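Local coordinates for protein Alp7A (Bacillus subtilis, PDB 5EC0) that binds ADP and, as a bacterial actin-like protein encoded on a plasmid, probably builds filaments that segregate plasmid DNA, at residues C211-G215 with G216-L220; A241-L244 with A245-K249; A375-V378 with K379-N383. One frame throughout, in Å; residues are numbered along the deposited sequence.

Contact 1: residues C211-G215 with G216-L220; sequences CDLGG and GTDDL. With ADP (adenosine-5'-diphosphate), chain D.
Asp212 and Asp219 form the hydrogen-bonded pair of an antiparallel hairpin: Asp212 N donates to Asp219 O at 2.8 Å, and Asp219 N donates back to Asp212 O at 3.0 Å. With its Asp-Leu-Gly-Gly-Gly-Thr sequence this is the second phosphate loop of the actin ATPase fold. Gly214 N closes the turn onto Thr217 O at 2.9 Å, and a side chain on Gly214 would collide with ADP O3A, so glycine suits the place. Gly215 N gives that bridging oxygen a hydrogen bond of 3.2 Å, while the more open Gly216 reaches O2B only weakly through its N. Packing is close where Cys211 SG rests on Leu220 CD2 at 3.6 Å and where Asp218, its CG beside its own backbone N (chi1 -62°), brings OD1 against Leu213 CB at 3.5 Å; its OD2 pairs with Lys306. The polar parts are water-bridged instead, one water joining Gly214 O to Asp218 OD2, another Asp212 O to Asp219 OD2. Asp219 OD1 is hydrogen-bonded to Ser238 OG, and Thr217 OG1 donates to OD2 from the syn side, somewhat out of the carboxylate plane. An alanine at Asp219 would probably leave both hydroxyls and the bridging water without the carboxylate. Strand 236-239 flanks strand 218-223, strand 322-327 pairs with strand 207-213, and helix 292-313 covers Cys211 and Leu220.

Contact 2: residues A241-L244 with A245-K249; sequences APFL and AHLEK
The Phe243 ring carries Leu247 over one face: Leu247 CG stands 4.0 Å from the ring centroid and 22° off the normal, a CH-pi contact displaced toward the rim. Both methyls of the leucine share the rim, CD1 meeting Phe243 CE2 at 3.6 Å and CD2 meeting Phe243 CZ at 3.8 Å. With CG anti to the backbone N (chi1 178°), the phenyl group swings beside its own carbonyl and reaches the residue one turn on. Tyr302 meets this ring edge-to-face, and ADP touches it as well. The imidazole of His246 also meets Tyr302, the planes about 60° apart, while its NE2 is hydrogen-bonded to Ser298; a histidine can thus meet an aromatic ring at a steep angle and still use a ring nitrogen. All this happens in the first turns of helix 243-254, where Pro242 is the N-cap residue. Proline fits there because the start of a helix makes no call on its missing N-H, and its ring sets CG on Ala245 CB at 3.8 Å. Pro242 O receives weak bonds from Ala245 N and His246 N, and regular helical bonding follows with Leu247 N to Phe243 O and Glu248 N to Leu244 O, each 3.0 Å. Leu247 also packs on Val262 and Ile269 of helix 262-272, as an apolar branched chain can between two helices. Farther out, Glu248 bends at chi2 and pairs through OE1 with Arg251.

Contact 3: residues A375-V378 with K379-N383; sequences AEQV and KKQAN
From Ala375 to Ala382 the backbone runs as regular alpha helix, four i to i+4 bonds crossing from one segment to the other, among them Lys379 N to Ala375 O and Ala382 N to Val378 O, both 2.9 Å. The motif is about two and a half turns on the surface, part of the long C-terminal helix 364-386, and the residue types match such a place. Ala375 and Val378, both apolar, touch Leu194 of a loop. Lysines, a glutamate and glutamines fill much of the rest, where long chains can stay hydrated or reach out for a partner. Glu376 OE2 and Lys379 NZ are 4.5 Å apart, beyond a salt bridge, so this pair is likely to feel only a mild attraction; the lysine chain departs from full extension at chi3 (146°). Lys380 runs fully extended instead, and its NZ makes a salt bridge with Glu123. Gln377 also leaves the helix extended, its OE1 accepting a hydrogen bond from Arg5, which helps to fix the rotation of its amide. One turn later Gln381 lies across it, the two amide planes 58° apart. Because Gln381 CG sits anti to its own carbonyl carbon (chi1 -53°), the start of that side chain folds back along the preceding turn, CG coming within 3.2 Å of Gln377 O, while Gln381 NE2 lies 3.9 Å from Gln377 NE2.

The contacts follow one another along the chain without overlap. Contacts 1 and 2, both within the Alp7A C-terminal domain, have centres about 13 Å apart and touch: Gly215 O of the phosphate-loop hairpin takes a probable hydrogen bond of 3.2 Å from Leu244 N at the start of helix 243-254. Strand 236-239 of the same five-stranded sheet precedes that helix, and hairpin and helix start meet beside the ADP. Contact 3, on helix 364-386, is remote, its centre about 32 Å from that of contact 1 and 43 Å from that of contact 2; contacts 2 and 3 lie on opposite sides of the chain's centre. Two contacts thus border the nucleotide; the third belongs to an outlying surface.

Contact 1: residues C211-G215 with G216-L220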
ATOM      1  N   CYS A 211       0.265  -9.775  10.795  1.00 25.80           N
ATOM      2  CA  CYS A 211       1.523  -9.833  10.045  1.00 22.81           C
ATOM      3  C   CYS A 211       1.417  -9.176   8.671  1.00 30.43           C
ATOM      4  O   CYS A 211       0.945  -9.787   7.708  1.00 28.84           O
ATOM      5  CB  CYS A 211       1.975 -11.275   9.880  1.00 24.99           C
ATOM      6  SG  CYS A 211       2.094 -12.143  11.439  1.00 37.83           S
ATOM      7  N   ASP A 212       1.851  -7.923   8.605  1.00 30.97           N
ATOM      8  CA  ASP A 212       1.859  -7.148   7.370  1.00 24.23           C
ATOM      9  C   ASP A 212       3.124  -7.482   6.562  1.00 24.01           C
ATOM     10  O   ASP A 212       4.181  -6.870   6.755  1.00 26.93           O
ATOM     11  CB  ASP A 212       1.780  -5.649   7.699  1.00 22.69           C
ATOM     12  CG  ASP A 212       1.546  -4.773   6.472  1.00 19.73           C
ATOM     13  OD1 ASP A 212       1.665  -5.261   5.323  1.00 31.38           O
ATOM     14  OD2 ASP A 212       1.271  -3.571   6.672  1.00 19.90           O
ATOM     15  N   LEU A 213       3.022  -8.466   5.674  1.00 22.74           N
ATOM     16  CA  LEU A 213       4.195  -8.914   4.927  1.00 23.99           C
ATOM     17  C   LEU A 213       4.315  -8.160   3.612  1.00 31.13           C
ATOM     18  O   LEU A 213       3.503  -8.361   2.708  1.00 26.09           O
ATOM     19  CB  LEU A 213       4.132 -10.433   4.658  1.00 28.81           C
ATOM     20  CG  LEU A 213       3.774 -11.356   5.841  1.00 35.92           C
ATOM     21  CD1 LEU A 213       3.599 -12.826   5.411  1.00 26.65           C
ATOM     22  CD2 LEU A 213       4.780 -11.239   6.974  1.00 32.62           C
ATOM     23  N   GLY A 214       5.341  -7.319   3.499  1.00 31.23           N
ATOM     24  CA  GLY A 214       5.540  -6.510   2.310  1.00 26.70           C
ATOM     25  C   GLY A 214       6.798  -6.853   1.528  1.00 34.02           C
ATOM     26  O   GLY A 214       7.552  -7.752   1.900  1.00 37.30           O
ATOM     27  N   GLY A 215       7.022  -6.129   0.435  1.00 34.84           N
ATOM     28  CA  GLY A 215       8.194  -6.324  -0.405  1.00 28.23           C
ATOM     29  C   GLY A 215       9.478  -5.950   0.308  1.00 32.26           C
ATOM     30  O   GLY A 215      10.484  -6.635   0.159  1.00 39.41           O
ATOM     31  N   GLY A 216       9.447  -4.883   1.105  1.00 38.51           N
ATOM     32  CA  GLY A 216      10.665  -4.379   1.723  1.00 36.22           C
ATOM     33  C   GLY A 216      10.749  -4.471   3.239  1.00 39.12           C
ATOM     34  O   GLY A 216      11.841  -4.386   3.811  1.00 42.90           O
ATOM     35  N   THR A 217       9.603  -4.618   3.895  1.00 33.83           N
ATOM     36  CA  THR A 217       9.557  -4.833   5.349  1.00 32.24           C
ATOM     37  C   THR A 217       8.491  -5.857   5.730  1.00 32.53           C
ATOM     38  O   THR A 217       7.564  -6.140   4.955  1.00 33.20           O
ATOM     39  CB  THR A 217       9.246  -3.535   6.146  1.00 36.36           C
ATOM     40  OG1 THR A 217       7.913  -3.100   5.861  1.00 37.67           O
ATOM     41  CG2 THR A 217      10.229  -2.412   5.820  1.00 43.35           C
ATOM     42  N   ASP A 218       8.617  -6.385   6.941  1.00 29.39           N
ATOM     43  CA  ASP A 218       7.575  -7.210   7.540  1.00 30.01           C
ATOM     44  C   ASP A 218       7.205  -6.650   8.912  1.00 33.81           C
ATOM     45  O   ASP A 218       8.017  -6.662   9.831  1.00 42.16           O
ATOM     46  CB  ASP A 218       8.036  -8.663   7.636  1.00 28.19           C
ATOM     47  CG  ASP A 218       8.322  -9.256   6.274  1.00 38.09           C
ATOM     48  OD1 ASP A 218       7.375  -9.383   5.469  1.00 38.29           O
ATOM     49  OD2 ASP A 218       9.494  -9.580   5.995  1.00 52.25           O
ATOM     50  N   ASP A 219       5.985  -6.141   9.033  1.00 30.91           N
ATOM     51  CA  ASP A 219       5.567  -5.434  10.244  1.00 36.95           C
ATOM     52  C   ASP A 219       4.510  -6.216  11.016  1.00 37.14           C
ATOM     53  O   ASP A 219       3.527  -6.694  10.442  1.00 38.59           O
ATOM     54  CB  ASP A 219       5.037  -4.044   9.892  1.00 39.84           C
ATOM     55  CG  ASP A 219       5.938  -3.305   8.910  1.00 45.67           C
ATOM     56  OD1 ASP A 219       6.910  -2.669   9.356  1.00 51.78           O
ATOM     57  OD2 ASP A 219       5.677  -3.374   7.690  1.00 45.44           O
ATOM     58  N   LEU A 220       4.716  -6.347  12.319  1.00 27.94           N
ATOM     59  CA  LEU A 220       3.817  -7.144  13.137  1.00 29.87           C
ATOM     60  C   LEU A 220       3.221  -6.330  14.273  1.00 30.45           C
ATOM     61  O   LEU A 220       3.920  -5.542  14.927  1.00 27.85           O
ATOM     62  CB  LEU A 220       4.549  -8.369  13.691  1.00 34.04           C
ATOM     63  CG  LEU A 220       5.156  -9.312  12.643  1.00 40.21           C
ATOM     64  CD1 LEU A 220       6.619  -9.003  12.417  1.00 48.30           C
ATOM     65  CD2 LEU A 220       4.989 -10.755  13.071  1.00 45.40           C
TER
HETATM   66  PB  ADP D 403       5.572  -2.877   0.010  1.00 58.56           P
HETATM   67  O1B ADP D 403       4.679  -1.647   0.120  1.00 38.66           O
HETATM   68  O2B ADP D 403       6.689  -2.986   1.035  1.00 56.80           O
HETATM   69  O3B ADP D 403       6.071  -3.211  -1.376  1.00 62.29           O
HETATM   70  PA  ADP D 403       3.175  -4.455  -0.376  1.00 33.43           P
HETATM   71  O1A ADP D 403       2.773  -3.363  -1.342  1.00 40.40           O
HETATM   72  O2A ADP D 403       2.181  -4.965   0.653  1.00 24.57           O
HETATM   73  O3A ADP D 403       4.570  -4.099   0.371  1.00 54.81           O
HETATM   74  O5' ADP D 403       3.684  -5.717  -1.212  1.00 44.01           O
HETATM   75  C5' ADP D 403       4.226  -5.600  -2.521  1.00 39.49           C
HETATM   76  C4' ADP D 403       4.211  -7.017  -3.054  1.00 31.93           C
HETATM   77  O4' ADP D 403       2.866  -7.352  -3.380  1.00 33.87           O
HETATM   78  C3' ADP D 403       5.000  -7.220  -4.333  1.00 34.83           C
HETATM   79  O3' ADP D 403       6.288  -7.762  -4.045  1.00 41.55           O
HETATM   80  C2' ADP D 403       4.185  -8.228  -5.121  1.00 38.61           C
HETATM   81  O2' ADP D 403       4.902  -9.461  -5.128  1.00 31.46           O
HETATM   82  C1' ADP D 403       2.885  -8.397  -4.344  1.00 35.07           C
HETATM   83  N9  ADP D 403       1.660  -8.305  -5.170  1.00 33.40           N
HETATM   84  C8  ADP D 403       0.648  -9.195  -5.080  1.00 37.07           C
HETATM   85  N7  ADP D 403      -0.353  -8.885  -5.933  1.00 38.40           N
HETATM   86  C5  ADP D 403       0.011  -7.764  -6.576  1.00 32.10           C
HETATM   87  C6  ADP D 403      -0.623  -6.927  -7.613  1.00 39.87           C
HETATM   88  N6  ADP D 403      -1.849  -7.267  -8.096  1.00 49.53           N
HETATM   89  N1  ADP D 403       0.057  -5.838  -8.035  1.00 34.59           N
HETATM   90  C2  ADP D 403       1.278  -5.536  -7.538  1.00 34.28           C
HETATM   91  N3  ADP D 403       1.928  -6.252  -6.586  1.00 27.02           N
HETATM   92  C4  ADP D 403       1.343  -7.375  -6.078  1.00 27.07           C
HETATM   93  O   HOH W   1       4.681  -4.467   5.293  1.00 26.89           O
HETATM   94  O   HOH W   2       9.902  -8.044   3.333  1.00 45.72           O

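Contact 2: residues A241-L244 with A245-K249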
ATOM      1  N   ALA A 241      14.768  -8.031   6.545  1.00 84.69           N
ATOM      2  CA  ALA A 241      15.554  -8.935   5.684  1.00 75.86           C
ATOM      3  C   ALA A 241      14.646  -9.302   4.502  1.00 65.26           C
ATOM      4  O   ALA A 241      14.083 -10.397   4.453  1.00 63.32           O
ATOM      5  CB  ALA A 241      16.007 -10.180   6.439  1.00 72.76           C
ATOM      6  N   PRO A 242      14.505  -8.371   3.546  1.00 56.01           N
ATOM      7  CA  PRO A 242      13.304  -8.257   2.709  1.00 48.52           C
ATOM      8  C   PRO A 242      13.062  -9.352   1.680  1.00 46.76           C
ATOM      9  O   PRO A 242      13.972 -10.071   1.254  1.00 51.70           O
ATOM     10  CB  PRO A 242      13.521  -6.925   1.989  1.00 47.33           C
ATOM     11  CG  PRO A 242      15.000  -6.831   1.845  1.00 46.64           C
ATOM     12  CD  PRO A 242      15.561  -7.435   3.115  1.00 51.34           C
ATOM     13  N   PHE A 243      11.801  -9.436   1.274  1.00 37.97           N
ATOM     14  CA  PHE A 243      11.348 -10.335   0.222  1.00 40.21           C
ATOM     15  C   PHE A 243      12.010 -10.060  -1.134  1.00 40.78           C
ATOM     16  O   PHE A 243      12.329 -10.991  -1.882  1.00 40.12           O
ATOM     17  CB  PHE A 243       9.829 -10.216   0.092  1.00 36.56           C
ATOM     18  CG  PHE A 243       9.241 -11.053  -0.995  1.00 30.67           C
ATOM     19  CD1 PHE A 243       9.262 -12.435  -0.912  1.00 33.93           C
ATOM     20  CD2 PHE A 243       8.631 -10.458  -2.084  1.00 30.77           C
ATOM     21  CE1 PHE A 243       8.701 -13.207  -1.911  1.00 40.92           C
ATOM     22  CE2 PHE A 243       8.063 -11.223  -3.082  1.00 46.73           C
ATOM     23  CZ  PHE A 243       8.095 -12.603  -2.996  1.00 40.15           C
ATOM     24  N   LEU A 244      12.210  -8.784  -1.449  1.00 39.90           N
ATOM     25  CA  LEU A 244      12.814  -8.415  -2.725  1.00 46.95           C
ATOM     26  C   LEU A 244      14.254  -8.918  -2.839  1.00 48.41           C
ATOM     27  O   LEU A 244      14.699  -9.313  -3.920  1.00 44.32           O
ATOM     28  CB  LEU A 244      12.765  -6.903  -2.927  1.00 50.76           C
ATOM     29  CG  LEU A 244      11.364  -6.395  -3.261  1.00 55.55           C
ATOM     30  CD1 LEU A 244      11.324  -4.890  -3.234  1.00 60.68           C
ATOM     31  CD2 LEU A 244      10.926  -6.917  -4.620  1.00 57.02           C
ATOM     32  N   ALA A 245      14.977  -8.915  -1.723  1.00 48.85           N
ATOM     33  CA  ALA A 245      16.343  -9.418  -1.734  1.00 49.80           C
ATOM     34  C   ALA A 245      16.309 -10.916  -1.974  1.00 50.57           C
ATOM     35  O   ALA A 245      17.195 -11.479  -2.619  1.00 50.23           O
ATOM     36  CB  ALA A 245      17.057  -9.091  -0.436  1.00 40.78           C
ATOM     37  N   HIS A 246      15.261 -11.558  -1.471  1.00 49.90           N
ATOM     38  CA  HIS A 246      15.125 -13.000  -1.626  1.00 50.68           C
ATOM     39  C   HIS A 246      14.838 -13.341  -3.092  1.00 49.08           C
ATOM     40  O   HIS A 246      15.317 -14.348  -3.608  1.00 45.94           O
ATOM     41  CB  HIS A 246      14.028 -13.536  -0.709  1.00 42.85           C
ATOM     42  CG  HIS A 246      13.849 -15.019  -0.780  1.00 36.47           C
ATOM     43  ND1 HIS A 246      14.428 -15.884   0.122  1.00 45.92           N
ATOM     44  CD2 HIS A 246      13.146 -15.789  -1.643  1.00 36.16           C
ATOM     45  CE1 HIS A 246      14.092 -17.126  -0.182  1.00 37.62           C
ATOM     46  NE2 HIS A 246      13.317 -17.096  -1.249  1.00 37.86           N
ATOM     47  N   LEU A 247      14.075 -12.485  -3.762  1.00 37.63           N
ATOM     48  CA  LEU A 247      13.773 -12.687  -5.167  1.00 38.24           C
ATOM     49  C   LEU A 247      15.000 -12.437  -6.056  1.00 44.13           C
ATOM     50  O   LEU A 247      15.254 -13.176  -7.004  1.00 45.00           O
ATOM     51  CB  LEU A 247      12.615 -11.783  -5.607  1.00 37.22           C
ATOM     52  CG  LEU A 247      11.201 -12.161  -5.141  1.00 38.41           C
ATOM     53  CD1 LEU A 247      10.135 -11.494  -6.023  1.00 38.71           C
ATOM     54  CD2 LEU A 247      11.015 -13.669  -5.119  1.00 36.69           C
ATOM     55  N   GLU A 248      15.762 -11.396  -5.747  1.00 44.21           N
ATOM     56  CA  GLU A 248      16.875 -11.021  -6.601  1.00 48.03           C
ATOM     57  C   GLU A 248      17.997 -12.036  -6.430  1.00 50.82           C
ATOM     58  O   GLU A 248      18.778 -12.274  -7.354  1.00 56.27           O
ATOM     59  CB  GLU A 248      17.337  -9.587  -6.287  1.00 44.60           C
ATOM     60  CG  GLU A 248      18.674  -9.154  -6.900  1.00 53.27           C
ATOM     61  CD  GLU A 248      18.613  -8.861  -8.404  1.00 63.14           C
ATOM     62  OE1 GLU A 248      17.579  -9.156  -9.045  1.00 65.95           O
ATOM     63  OE2 GLU A 248      19.615  -8.339  -8.946  1.00 61.53           O
ATOM     64  N   LYS A 249      18.069 -12.660  -5.259  1.00 46.89           N
ATOM     65  CA  LYS A 249      19.049 -13.722  -5.070  1.00 47.15           C
ATOM     66  C   LYS A 249      18.602 -14.947  -5.851  1.00 47.14           C
ATOM     67  O   LYS A 249      19.420 -15.647  -6.455  1.00 48.43           O
ATOM     68  CB  LYS A 249      19.230 -14.054  -3.596  1.00 45.68           C
ATOM     69  CG  LYS A 249      20.258 -15.126  -3.328  1.00 51.70           C
ATOM     70  CD  LYS A 249      20.490 -15.284  -1.831  1.00 58.80           C
ATOM     71  CE  LYS A 249      21.711 -16.150  -1.531  1.00 67.51           C
ATOM     72  NZ  LYS A 249      21.536 -17.593  -1.898  1.00 71.00           N
TER

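Contact 3: residues A375-V378 with K379-N383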
ATOM      1  N   ALA A 375     -16.537   6.174   9.087  1.00 28.86           N
ATOM      2  CA  ALA A 375     -17.006   6.408  10.445  1.00 30.48           C
ATOM      3  C   ALA A 375     -16.858   7.889  10.738  1.00 33.05           C
ATOM      4  O   ALA A 375     -17.740   8.516  11.337  1.00 34.59           O
ATOM      5  CB  ALA A 375     -16.237   5.562  11.443  1.00 26.65           C
ATOM      6  N   GLU A 376     -15.758   8.463  10.264  1.00 30.85           N
ATOM      7  CA  GLU A 376     -15.541   9.886  10.435  1.00 37.27           C
ATOM      8  C   GLU A 376     -16.619  10.699   9.716  1.00 33.29           C
ATOM      9  O   GLU A 376     -17.144  11.664  10.263  1.00 32.55           O
ATOM     10  CB  GLU A 376     -14.154  10.282   9.929  1.00 41.60           C
ATOM     11  CG  GLU A 376     -13.832  11.740  10.185  1.00 52.26           C
ATOM     12  CD  GLU A 376     -13.584  12.028  11.658  1.00 56.51           C
ATOM     13  OE1 GLU A 376     -13.177  11.094  12.390  1.00 55.74           O
ATOM     14  OE2 GLU A 376     -13.792  13.187  12.077  1.00 61.28           O
ATOM     15  N   GLN A 377     -16.954  10.289   8.495  1.00 33.27           N
ATOM     16  CA  GLN A 377     -17.968  10.961   7.690  1.00 34.83           C
ATOM     17  C   GLN A 377     -19.347  10.893   8.355  1.00 45.85           C
ATOM     18  O   GLN A 377     -20.113  11.845   8.287  1.00 49.17           O
ATOM     19  CB  GLN A 377     -18.032  10.348   6.280  1.00 38.65           C
ATOM     20  CG  GLN A 377     -18.577  11.299   5.200  1.00 43.16           C
ATOM     21  CD  GLN A 377     -18.848  10.632   3.837  1.00 46.65           C
ATOM     22  OE1 GLN A 377     -18.428   9.497   3.576  1.00 44.84           O
ATOM     23  NE2 GLN A 377     -19.562  11.347   2.967  1.00 44.17           N
ATOM     24  N   VAL A 378     -19.664   9.762   8.983  1.00 46.90           N
ATOM     25  CA  VAL A 378     -20.921   9.617   9.718  1.00 44.11           C
ATOM     26  C   VAL A 378     -20.939  10.547  10.931  1.00 43.97           C
ATOM     27  O   VAL A 378     -21.939  11.193  11.232  1.00 43.83           O
ATOM     28  CB  VAL A 378     -21.131   8.156  10.187  1.00 41.50           C
ATOM     29  CG1 VAL A 378     -22.302   8.059  11.180  1.00 36.66           C
ATOM     30  CG2 VAL A 378     -21.352   7.254   8.995  1.00 40.54           C
ATOM     31  N   LYS A 379     -19.804  10.599  11.619  1.00 43.52           N
ATOM     32  CA  LYS A 379     -19.625  11.428  12.797  1.00 51.12           C
ATOM     33  C   LYS A 379     -19.806  12.903  12.467  1.00 52.25           C
ATOM     34  O   LYS A 379     -20.350  13.676  13.260  1.00 52.82           O
ATOM     35  CB  LYS A 379     -18.237  11.182  13.383  1.00 54.83           C
ATOM     36  CG  LYS A 379     -18.096  11.488  14.850  1.00 60.59           C
ATOM     37  CD  LYS A 379     -16.629  11.461  15.241  1.00 64.40           C
ATOM     38  CE  LYS A 379     -16.325  12.489  16.324  1.00 68.05           C
ATOM     39  NZ  LYS A 379     -14.858  12.715  16.458  1.00 71.56           N
ATOM     40  N   LYS A 380     -19.344  13.285  11.283  1.00 54.88           N
ATOM     41  CA  LYS A 380     -19.442  14.667  10.844  1.00 57.42           C
ATOM     42  C   LYS A 380     -20.898  15.046  10.620  1.00 58.25           C
ATOM     43  O   LYS A 380     -21.361  16.060  11.132  1.00 55.92           O
ATOM     44  CB  LYS A 380     -18.629  14.891   9.566  1.00 58.08           C
ATOM     45  CG  LYS A 380     -18.349  16.360   9.262  1.00 66.65           C
ATOM     46  CD  LYS A 380     -17.767  16.535   7.863  1.00 71.55           C
ATOM     47  CE  LYS A 380     -17.558  18.008   7.513  1.00 75.79           C
ATOM     48  NZ  LYS A 380     -17.112  18.180   6.097  1.00 75.48           N
ATOM     49  N   GLN A 381     -21.621  14.219   9.870  1.00 60.36           N
ATOM     50  CA  GLN A 381     -23.015  14.516   9.547  1.00 62.01           C
ATOM     51  C   GLN A 381     -23.891  14.475  10.799  1.00 60.30           C
ATOM     52  O   GLN A 381     -24.856  15.230  10.916  1.00 66.94           O
ATOM     53  CB  GLN A 381     -23.528  13.551   8.475  1.00 63.73           C
ATOM     54  CG  GLN A 381     -22.623  13.521   7.247  1.00 72.10           C
ATOM     55  CD  GLN A 381     -22.979  12.430   6.245  1.00 81.23           C
ATOM     56  OE1 GLN A 381     -23.519  11.381   6.611  1.00 88.43           O
ATOM     57  NE2 GLN A 381     -22.656  12.666   4.974  1.00 79.03           N
ATOM     58  N   ALA A 382     -23.532  13.613  11.744  1.00 57.21           N
ATOM     59  CA  ALA A 382     -24.227  13.552  13.023  1.00 58.05           C
ATOM     60  C   ALA A 382     -24.046  14.863  13.781  1.00 61.82           C
ATOM     61  O   ALA A 382     -24.994  15.407  14.358  1.00 59.49           O
ATOM     62  CB  ALA A 382     -23.714  12.379  13.856  1.00 52.67           C
ATOM     63  N   ASN A 383     -22.811  15.356  13.772  1.00 61.53           N
ATOM     64  CA  ASN A 383     -22.455  16.587  14.460  1.00 63.54           C
ATOM     65  C   ASN A 383     -23.146  17.812  13.846  1.00 66.24           C
ATOM     66  O   ASN A 383     -23.607  18.707  14.566  1.00 60.31           O
ATOM     67  CB  ASN A 383     -20.930  16.759  14.451  1.00 60.29           C
ATOM     68  CG  ASN A 383     -20.469  17.980  15.226  1.00 63.26           C
ATOM     69  OD1 ASN A 383     -20.645  18.068  16.445  1.00 64.20           O
ATOM     70  ND2 ASN A 383     -19.865  18.929  14.520  1.00 65.83           N
TER